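Local coordinates for protein putative non-ribosomal peptide synthetase (Actinomadura parvosata subsp. kistnae, PDB 6M7L) that probably serves as a condensation-type domain within a non-ribosomal peptide synthetase, an assembly line that builds peptides without the ribosome, at residues V48-R53 with E387-P392; F135-T138 with Q142-L145. One frame throughout, in Å; residues are numbered along the deposited sequence.

Contact 1 of 2, residues V48-R53 with E387-P392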
ATOM      1  N   VAL A  48      -0.361  15.474  -8.114  1.00 44.58           N
ATOM      2  CA  VAL A  48       0.046  15.126  -6.759  1.00 47.96           C
ATOM      3  C   VAL A  48       1.091  16.132  -6.300  1.00 46.37           C
ATOM      4  O   VAL A  48       2.032  16.442  -7.037  1.00 52.51           O
ATOM      5  CB  VAL A  48       0.600  13.688  -6.679  1.00 47.89           C
ATOM      6  CG1 VAL A  48       1.665  13.458  -7.747  1.00 39.97           C
ATOM      7  CG2 VAL A  48       1.152  13.403  -5.292  1.00 46.89           C
ATOM      8  N   ALA A  49       0.916  16.658  -5.094  1.00 52.14           N
ATOM      9  CA  ALA A  49       1.879  17.557  -4.479  1.00 51.87           C
ATOM     10  C   ALA A  49       2.523  16.849  -3.296  1.00 53.86           C
ATOM     11  O   ALA A  49       1.821  16.343  -2.414  1.00 48.54           O
ATOM     12  CB  ALA A  49       1.214  18.862  -4.039  1.00 46.52           C
ATOM     13  N   LEU A  50       3.852  16.804  -3.285  1.00 55.28           N
ATOM     14  CA  LEU A  50       4.613  16.085  -2.272  1.00 51.78           C
ATOM     15  C   LEU A  50       5.467  17.069  -1.489  1.00 52.16           C
ATOM     16  O   LEU A  50       6.284  17.787  -2.072  1.00 61.51           O
ATOM     17  CB  LEU A  50       5.504  15.015  -2.909  1.00 50.79           C
ATOM     18  CG  LEU A  50       4.841  13.819  -3.591  1.00 51.33           C
ATOM     19  CD1 LEU A  50       5.906  12.892  -4.148  1.00 46.32           C
ATOM     20  CD2 LEU A  50       3.940  13.079  -2.621  1.00 54.74           C
ATOM     21  N   ARG A  51       5.289  17.092  -0.172  1.00 57.45           N
ATOM     22  CA  ARG A  51       6.198  17.832   0.692  1.00 52.97           C
ATOM     23  C   ARG A  51       7.434  16.981   0.953  1.00 53.00           C
ATOM     24  O   ARG A  51       7.324  15.834   1.394  1.00 60.21           O
ATOM     25  CB  ARG A  51       5.516  18.214   2.003  1.00 51.08           C
ATOM     26  CG  ARG A  51       6.404  19.018   2.934  1.00 59.65           C
ATOM     27  CD  ARG A  51       5.588  19.835   3.922  1.00 60.26           C
ATOM     28  NE  ARG A  51       5.795  21.265   3.722  1.00 71.06           N
ATOM     29  CZ  ARG A  51       4.900  22.084   3.178  1.00 59.51           C
ATOM     30  NH1 ARG A  51       3.720  21.620   2.791  1.00 58.32           N
ATOM     31  NH2 ARG A  51       5.184  23.369   3.033  1.00 60.25           N
ATOM     32  N   LEU A  52       8.605  17.536   0.656  1.00 54.28           N
ATOM     33  CA  LEU A  52       9.874  16.820   0.755  1.00 50.58           C
ATOM     34  C   LEU A  52      10.782  17.582   1.712  1.00 59.61           C
ATOM     35  O   LEU A  52      11.429  18.557   1.319  1.00 65.83           O
ATOM     36  CB  LEU A  52      10.525  16.671  -0.618  1.00 52.71           C
ATOM     37  CG  LEU A  52       9.683  16.038  -1.725  1.00 55.91           C
ATOM     38  CD1 LEU A  52      10.402  16.151  -3.061  1.00 57.06           C
ATOM     39  CD2 LEU A  52       9.372  14.586  -1.406  1.00 54.77           C
ATOM     40  N   ARG A  53      10.839  17.138   2.963  1.00 70.35           N
ATOM     41  CA  ARG A  53      11.721  17.744   3.952  1.00 64.15           C
ATOM     42  C   ARG A  53      13.055  17.008   3.958  1.00 65.31           C
ATOM     43  O   ARG A  53      13.097  15.782   4.104  1.00 68.65           O
ATOM     44  CB  ARG A  53      11.081  17.712   5.339  1.00 66.80           C
ATOM     45  CG  ARG A  53       9.606  18.091   5.343  1.00 74.06           C
ATOM     46  CD  ARG A  53       9.093  18.304   6.758  1.00 80.59           C
ATOM     47  NE  ARG A  53       9.134  19.710   7.150  1.00 89.64           N
ATOM     48  CZ  ARG A  53       9.298  20.133   8.399  1.00 84.51           C
ATOM     49  NH1 ARG A  53       9.456  19.255   9.381  1.00 77.52           N
ATOM     50  NH2 ARG A  53       9.319  21.434   8.666  1.00 75.49           N
ATOM     51  N   GLU A 387      -0.041   7.338   2.395  1.00 80.99           N
ATOM     52  CA  GLU A 387       0.744   7.044   3.588  1.00 80.50           C
ATOM     53  C   GLU A 387       2.042   6.323   3.257  1.00 81.91           C
ATOM     54  O   GLU A 387       2.999   6.406   4.034  1.00 85.72           O
ATOM     55  CB  GLU A 387      -0.077   6.198   4.565  1.00 89.81           C
ATOM     56  CG  GLU A 387      -1.549   6.577   4.662  1.00 88.88           C
ATOM     57  CD  GLU A 387      -1.796   7.830   5.482  1.00 99.80           C
ATOM     58  OE1 GLU A 387      -0.820   8.509   5.866  1.00100.07           O
ATOM     59  OE2 GLU A 387      -2.978   8.135   5.750  1.00106.46           O
ATOM     60  N   SER A 388       2.097   5.624   2.124  1.00 76.14           N
ATOM     61  CA  SER A 388       3.242   4.805   1.750  1.00 74.86           C
ATOM     62  C   SER A 388       4.024   5.405   0.584  1.00 77.34           C
ATOM     63  O   SER A 388       4.629   4.676  -0.206  1.00 77.03           O
ATOM     64  CB  SER A 388       2.787   3.384   1.417  1.00 65.90           C
ATOM     65  OG  SER A 388       3.892   2.546   1.131  1.00 81.31           O
ATOM     66  N   TRP A 389       4.015   6.730   0.461  1.00 72.26           N
ATOM     67  CA  TRP A 389       4.840   7.441  -0.508  1.00 65.48           C
ATOM     68  C   TRP A 389       6.074   7.970   0.212  1.00 65.44           C
ATOM     69  O   TRP A 389       5.954   8.765   1.151  1.00 68.67           O
ATOM     70  CB  TRP A 389       4.068   8.590  -1.157  1.00 61.89           C
ATOM     71  CG  TRP A 389       2.994   8.159  -2.114  1.00 61.14           C
ATOM     72  CD1 TRP A 389       2.845   6.928  -2.683  1.00 62.97           C
ATOM     73  CD2 TRP A 389       1.918   8.965  -2.611  1.00 63.00           C
ATOM     74  NE1 TRP A 389       1.743   6.918  -3.506  1.00 57.93           N
ATOM     75  CE2 TRP A 389       1.156   8.155  -3.477  1.00 58.56           C
ATOM     76  CE3 TRP A 389       1.525  10.292  -2.407  1.00 61.57           C
ATOM     77  CZ2 TRP A 389       0.024   8.629  -4.140  1.00 57.59           C
ATOM     78  CZ3 TRP A 389       0.402  10.760  -3.064  1.00 56.94           C
ATOM     79  CH2 TRP A 389      -0.335   9.931  -3.920  1.00 50.87           C
ATOM     80  N   ALA A 390       7.254   7.533  -0.222  1.00 65.59           N
ATOM     81  CA  ALA A 390       8.494   7.912   0.452  1.00 67.28           C
ATOM     82  C   ALA A 390       9.615   7.987  -0.573  1.00 62.33           C
ATOM     83  O   ALA A 390      10.002   6.960  -1.140  1.00 58.36           O
ATOM     84  CB  ALA A 390       8.836   6.921   1.563  1.00 49.64           C
ATOM     85  N   LEU A 391      10.137   9.189  -0.803  1.00 55.13           N
ATOM     86  CA  LEU A 391      11.356   9.341  -1.588  1.00 60.46           C
ATOM     87  C   LEU A 391      12.555   9.032  -0.700  1.00 63.02           C
ATOM     88  O   LEU A 391      12.721   9.681   0.339  1.00 66.60           O
ATOM     89  CB  LEU A 391      11.485  10.751  -2.154  1.00 62.90           C
ATOM     90  CG  LEU A 391      10.410  11.360  -3.059  1.00 62.29           C
ATOM     91  CD1 LEU A 391      11.016  12.470  -3.906  1.00 65.94           C
ATOM     92  CD2 LEU A 391       9.743  10.326  -3.939  1.00 60.91           C
ATOM     93  N   PRO A 392      13.394   8.059  -1.056  1.00 61.33           N
ATOM     94  CA  PRO A 392      14.548   7.722  -0.210  1.00 59.65           C
ATOM     95  C   PRO A 392      15.401   8.941   0.113  1.00 63.26           C
ATOM     96  O   PRO A 392      15.811   9.692  -0.774  1.00 70.00           O
ATOM     97  CB  PRO A 392      15.313   6.706  -1.061  1.00 52.62           C
ATOM     98  CG  PRO A 392      14.254   6.050  -1.877  1.00 57.58           C
ATOM     99  CD  PRO A 392      13.252   7.132  -2.190  1.00 61.99           C
TER

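Contact 2 of 2, residues F135-T138 with Q142-L145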
ATOM      1  N   PHE A 135       9.103  23.604  -5.933  1.00 61.58           N
ATOM      2  CA  PHE A 135       8.928  24.855  -5.195  1.00 61.25           C
ATOM      3  C   PHE A 135       9.859  24.859  -3.991  1.00 62.61           C
ATOM      4  O   PHE A 135       9.496  24.370  -2.910  1.00 64.13           O
ATOM      5  CB  PHE A 135       7.474  25.036  -4.770  1.00 61.47           C
ATOM      6  CG  PHE A 135       6.512  25.086  -5.921  1.00 63.21           C
ATOM      7  CD1 PHE A 135       6.294  26.270  -6.608  1.00 61.65           C
ATOM      8  CD2 PHE A 135       5.829  23.948  -6.321  1.00 64.87           C
ATOM      9  CE1 PHE A 135       5.410  26.320  -7.673  1.00 51.57           C
ATOM     10  CE2 PHE A 135       4.942  23.992  -7.386  1.00 62.34           C
ATOM     11  CZ  PHE A 135       4.734  25.180  -8.061  1.00 54.05           C
ATOM     12  N   PRO A 136      11.073  25.392  -4.135  1.00 66.36           N
ATOM     13  CA  PRO A 136      12.004  25.459  -2.995  1.00 64.94           C
ATOM     14  C   PRO A 136      11.499  26.426  -1.935  1.00 67.44           C
ATOM     15  O   PRO A 136      11.235  27.598  -2.217  1.00 60.62           O
ATOM     16  CB  PRO A 136      13.310  25.950  -3.633  1.00 62.36           C
ATOM     17  CG  PRO A 136      13.165  25.654  -5.093  1.00 62.39           C
ATOM     18  CD  PRO A 136      11.709  25.814  -5.392  1.00 61.70           C
ATOM     19  N   LEU A 137      11.367  25.925  -0.707  1.00 69.16           N
ATOM     20  CA  LEU A 137      10.993  26.735   0.445  1.00 66.12           C
ATOM     21  C   LEU A 137      12.199  27.085   1.306  1.00 62.20           C
ATOM     22  O   LEU A 137      12.409  28.253   1.645  1.00 58.44           O
ATOM     23  CB  LEU A 137       9.940  26.001   1.281  1.00 60.18           C
ATOM     24  CG  LEU A 137       8.667  25.628   0.522  1.00 63.81           C
ATOM     25  CD1 LEU A 137       7.817  24.663   1.333  1.00 66.33           C
ATOM     26  CD2 LEU A 137       7.878  26.881   0.167  1.00 57.45           C
ATOM     27  N   THR A 138      12.986  26.081   1.681  1.00 66.28           N
ATOM     28  CA  THR A 138      14.291  26.248   2.301  1.00 61.58           C
ATOM     29  C   THR A 138      15.264  25.302   1.607  1.00 66.91           C
ATOM     30  O   THR A 138      14.906  24.600   0.657  1.00 66.91           O
ATOM     31  CB  THR A 138      14.253  25.966   3.810  1.00 62.23           C
ATOM     32  OG1 THR A 138      14.093  24.560   4.031  1.00 69.45           O
ATOM     33  CG2 THR A 138      13.107  26.712   4.479  1.00 55.90           C
ATOM     34  N   GLN A 142      11.172  21.448   0.405  1.00 65.40           N
ATOM     35  CA  GLN A 142      10.610  21.823  -0.881  1.00 61.70           C
ATOM     36  C   GLN A 142       9.244  21.167  -1.020  1.00 62.86           C
ATOM     37  O   GLN A 142       8.897  20.246  -0.277  1.00 63.11           O
ATOM     38  CB  GLN A 142      11.505  21.397  -2.057  1.00 67.17           C
ATOM     39  CG  GLN A 142      13.000  21.624  -1.863  1.00 76.97           C
ATOM     40  CD  GLN A 142      13.669  20.504  -1.090  1.00 73.87           C
ATOM     41  OE1 GLN A 142      13.034  19.510  -0.740  1.00 71.64           O
ATOM     42  NE2 GLN A 142      14.961  20.659  -0.820  1.00 84.50           N
ATOM     43  N   VAL A 143       8.468  21.646  -1.987  1.00 56.29           N
ATOM     44  CA  VAL A 143       7.214  21.006  -2.371  1.00 58.74           C
ATOM     45  C   VAL A 143       7.261  20.727  -3.865  1.00 59.79           C
ATOM     46  O   VAL A 143       7.495  21.640  -4.665  1.00 59.31           O
ATOM     47  CB  VAL A 143       5.988  21.858  -2.001  1.00 60.99           C
ATOM     48  CG1 VAL A 143       4.755  21.357  -2.743  1.00 63.63           C
ATOM     49  CG2 VAL A 143       5.753  21.801  -0.504  1.00 55.80           C
ATOM     50  N   LEU A 144       7.053  19.465  -4.231  1.00 54.72           N
ATOM     51  CA  LEU A 144       7.082  19.017  -5.615  1.00 53.18           C
ATOM     52  C   LEU A 144       5.662  18.759  -6.090  1.00 53.56           C
ATOM     53  O   LEU A 144       4.890  18.077  -5.410  1.00 52.75           O
ATOM     54  CB  LEU A 144       7.920  17.747  -5.764  1.00 50.38           C
ATOM     55  CG  LEU A 144       7.882  17.106  -7.153  1.00 46.58           C
ATOM     56  CD1 LEU A 144       8.518  18.035  -8.175  1.00 50.26           C
ATOM     57  CD2 LEU A 144       8.563  15.742  -7.148  1.00 46.50           C
ATOM     58  N   LEU A 145       5.323  19.308  -7.251  1.00 52.88           N
ATOM     59  CA  LEU A 145       4.037  19.072  -7.890  1.00 49.83           C
ATOM     60  C   LEU A 145       4.269  18.313  -9.185  1.00 50.92           C
ATOM     61  O   LEU A 145       5.122  18.697  -9.991  1.00 51.79           O
ATOM     62  CB  LEU A 145       3.303  20.385  -8.174  1.00 53.74           C
ATOM     63  CG  LEU A 145       2.040  20.280  -9.035  1.00 57.18           C
ATOM     64  CD1 LEU A 145       0.936  19.522  -8.309  1.00 52.16           C
ATOM     65  CD2 LEU A 145       1.561  21.659  -9.451  1.00 50.67           C
TER

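Contact 1 of 2, residues V48-R53 with E387-P392
With chi1 at -71°, W389 holds CG anti to its carbonyl carbon and swings the indole up to strand 45-53, where V48, at chi1 51°, sets CG2 anti to its backbone N and turns this methyl to the ring. V48 CG2 lies 3.5 Å from W389 CZ3, on an oblique approach to the six-membered ring. L50 comes in at about a right angle to the indole, its CD2 3.7 Å from W389 CE3, and the two aliphatic residues thus share the benzo side of one tryptophan. Two residues along the loop, L391 repeats the arrangement without a ring: its CD1 meets both methyls of L52, 3.7 Å from L52 CD2 and 3.8 Å from L52 CD1. No hydrogen bond crosses between the segments. The indole NE1 is instead bonded to D159 of helix 155-172, and that helix also packs against V48, L50 and L391, so loop and helix cover the same face of the strand. The loop comes from strand 374-380 of the second sheet and leads into edge strand 395-399 of the first, a crossover consistent with the latch of the two-lobed condensation-domain fold.

Contact 2 of 2, residues F135-T138 with Q142-L145
A two-stranded antiparallel hairpin, strands 130-136 and 141-149, closes here, and the pairing of F135 with V143 and of P136 with Q142 illustrates how the two kinds of antiparallel pair alternate. F135 and V143 form a hydrogen-bonded pair: F135 N donates to V143 O at 2.8 Å, and V143 N returns the bond to F135 O at 3.1 Å. The second is the straighter, with 163° at the hydrogen against 140° for the first. The next pair, P136 with Q142, is non-hydrogen-bonded; P136 has no N-H to give, and such a position asks none of it towards Q142. Q142 touches it with aliphatic carbon, its CG 4.1 Å from P136 CA, while Q142 CA offers a C-H to F135 O at 3.4 Å.

On the other face, F135, V143 and L145 present apolar side chains. F135 CG is anti to the carbonyl carbon (chi1 -60°), which lays the phenyl alongside L145; the two side chains point the same way, and L145 CB meets the ring at its edge, 4.0 Å from F135 CE2. V143 O also lies at this edge, near the ring plane. L137, past P136, reaches back, so that its CD1 comes to 4.0 Å from V143 CG2. Helix 110-119 covers this face, with L113 on F135, L110 on V143 and L114 on L145. In the turn, T138 OG1 is bonded to R140 N. The chemistry thus divides: the backbone N-H and C=O groups of F135 and V143 satisfy one another between the strands, consistent with main-chain bonds fixing their pairing while the side chains of F135, V143 and L145 supply an apolar surface for the helix.

Contact 1 is buried throughout and joins parts of the chain more than 300 residues apart; contact 2 is partly buried, local, and nested inside the loop that contact 1 closes. Both belong to one mixed sheet, in which strands 45-53 and 141-149 are neighbours: L50 N lies 2.7 Å from L144 O, a probable hydrogen bond, and L52 N pairs similarly with Q142 O. The main apolar side chains of the two contacts lie on opposite faces, V48 and L50 meeting helix 155-172, and F135, V143 and L145 meeting helix 110-119. Contact 1 therefore relies on side-chain packing alone between strand and loop, while contact 2 adds backbone hydrogen bonding between adjacent strands, with its turn-side end more exposed.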